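PDB 5CWQ: designed helical repeat protein from Synthetic construct, which has no known natural function, being a de novo designed helical repeat protein made to explore which repeat architectures computational design can reach. Local coordinates for residues L102-L107 / V161-E166. Sequence-based numbering, arbitrary orientation.
Sequences LAVLAL and VLALAE
Leu105 lays its CD1 methyl on the backbone of Ala163. Leu105 CD1 lies 3.6 Å from Ala163 CA. Leu105 CD1 also meets Leu162 CB at 4.1 Å. Two torsions of Leu105 set this reach: CG stands anti to the backbone N (chi1 180°), which carries the branch toward the facing helix, and chi2 (61°) then helps set where CD1 lies. Leu105 CD2 comes 4.2 Å from Leu162 CD1, and the two leucine side chains pass at a slant. Ala163 answers from the other helix. Its short side chain points at helix 90-114, and Ala163 CB sits 4.0 Å from both Leu105 CA and Val104 CG1. The segments run nearly parallel, with axes 8.7 Å apart and 10° between their directions. The small side chain of Ala163 is consistent with this close spacing. Glu166 CB makes only a marginal approach to Leu105 CD1. Outside the pair, Ala127 of helix 117-144 touches both Val104 and Ala163, and Gln48 of helix 33-57 touches Leu105. The contact thus joins two helices across the buried middle of the helical repeat array. No hydrogen bond or salt bridge links the two segments, so their direct contact is apolar and rests on van der Waals packing.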
loop_
_atom_site.group_PDB
_atom_site.type_symbol
_atom_site.label_atom_id
_atom_site.label_comp_id
_atom_site.label_asym_id
_atom_site.label_seq_id
_atom_site.Cartn_x
_atom_site.Cartn_y
_atom_site.Cartn_z
ATOM N N LEU A 102 -0.073 2.395 0.510
ATOM C CA LEU A 102 -0.097 2.623 -0.929
ATOM C C LEU A 102 0.717 3.865 -1.290
ATOM O O LEU A 102 1.374 3.906 -2.329
ATOM C CB LEU A 102 -1.537 2.761 -1.429
ATOM C CG LEU A 102 -1.738 2.879 -2.945
ATOM C CD1 LEU A 102 -1.018 1.771 -3.706
ATOM C CD2 LEU A 102 -3.221 2.859 -3.284
ATOM N N ALA A 103 0.676 4.872 -0.423
ATOM C CA ALA A 103 1.468 6.081 -0.619
ATOM C C ALA A 103 2.958 5.768 -0.503
ATOM O O ALA A 103 3.769 6.293 -1.267
ATOM C CB ALA A 103 1.071 7.145 0.389
ATOM N N VAL A 104 3.310 4.919 0.460
ATOM C CA VAL A 104 4.694 4.491 0.650
ATOM C C VAL A 104 5.186 3.714 -0.566
ATOM O O VAL A 104 6.339 3.852 -0.973
ATOM C CB VAL A 104 4.853 3.613 1.921
ATOM C CG1 VAL A 104 6.226 2.949 1.969
ATOM C CG2 VAL A 104 4.638 4.442 3.174
ATOM N N LEU A 105 4.313 2.892 -1.138
ATOM C CA LEU A 105 4.668 2.119 -2.318
ATOM C C LEU A 105 4.978 3.069 -3.469
ATOM O O LEU A 105 5.921 2.853 -4.231
ATOM C CB LEU A 105 3.542 1.156 -2.700
ATOM C CG LEU A 105 3.791 0.290 -3.939
ATOM C CD1 LEU A 105 5.003 -0.610 -3.749
ATOM C CD2 LEU A 105 2.564 -0.543 -4.257
ATOM N N ALA A 106 4.182 4.127 -3.582
ATOM C CA ALA A 106 4.410 5.145 -4.597
ATOM C C ALA A 106 5.760 5.819 -4.370
ATOM O O ALA A 106 6.505 6.058 -5.320
ATOM C CB ALA A 106 3.287 6.173 -4.586
ATOM N N LEU A 107 6.081 6.109 -3.109
ATOM C CA LEU A 107 7.364 6.718 -2.771
ATOM C C LEU A 107 8.523 5.796 -3.143
ATOM O O LEU A 107 9.571 6.255 -3.596
ATOM C CB LEU A 107 7.432 7.057 -1.279
ATOM C CG LEU A 107 6.538 8.196 -0.783
ATOM C CD1 LEU A 107 6.569 8.263 0.736
ATOM C CD2 LEU A 107 6.963 9.526 -1.379
ATOM N N VAL A 161 4.687 -4.839 2.261
ATOM C CA VAL A 161 5.664 -5.839 1.850
ATOM C C VAL A 161 6.024 -5.636 0.380
ATOM O O VAL A 161 7.155 -5.888 -0.031
ATOM C CB VAL A 161 5.134 -7.269 2.082
ATOM C CG1 VAL A 161 6.073 -8.309 1.484
ATOM C CG2 VAL A 161 4.962 -7.520 3.570
ATOM N N LEU A 162 5.055 -5.171 -0.404
ATOM C CA LEU A 162 5.300 -4.825 -1.799
ATOM C C LEU A 162 6.322 -3.700 -1.883
ATOM O O LEU A 162 7.219 -3.719 -2.724
ATOM C CB LEU A 162 4.002 -4.400 -2.489
ATOM C CG LEU A 162 3.503 -5.262 -3.648
ATOM C CD1 LEU A 162 2.200 -4.698 -4.194
ATOM C CD2 LEU A 162 4.538 -5.360 -4.756
ATOM N N ALA A 163 6.173 -2.715 -1.004
ATOM C CA ALA A 163 7.075 -1.574 -0.975
ATOM C C ALA A 163 8.479 -2.016 -0.575
ATOM O O ALA A 163 9.469 -1.547 -1.136
ATOM C CB ALA A 163 6.554 -0.507 -0.020
ATOM N N LEU A 164 8.561 -2.926 0.390
ATOM C CA LEU A 164 9.850 -3.456 0.823
ATOM C C LEU A 164 10.521 -4.220 -0.312
ATOM O O LEU A 164 11.724 -4.085 -0.537
ATOM C CB LEU A 164 9.684 -4.367 2.040
ATOM C CG LEU A 164 9.293 -3.676 3.350
ATOM C CD1 LEU A 164 8.965 -4.708 4.417
ATOM C CD2 LEU A 164 10.395 -2.736 3.836
ATOM N N ALA A 165 9.734 -5.026 -1.018
ATOM C CA ALA A 165 10.228 -5.774 -2.168
ATOM C C ALA A 165 10.748 -4.826 -3.243
ATOM O O ALA A 165 11.779 -5.081 -3.868
ATOM C CB ALA A 165 9.133 -6.658 -2.731
ATOM N N GLU A 166 10.022 -3.731 -3.445
ATOM C CA GLU A 166 10.375 -2.724 -4.439
ATOM C C GLU A 166 11.766 -2.157 -4.169
ATOM O O GLU A 166 12.631 -2.157 -5.046
ATOM C CB GLU A 166 9.333 -1.601 -4.436
ATOM C CG GLU A 166 9.544 -0.513 -5.477
ATOM C CD GLU A 166 9.123 -0.931 -6.872
ATOM O OE1 GLU A 166 8.682 -2.087 -7.050
ATOM O OE2 GLU A 166 9.230 -0.093 -7.793
#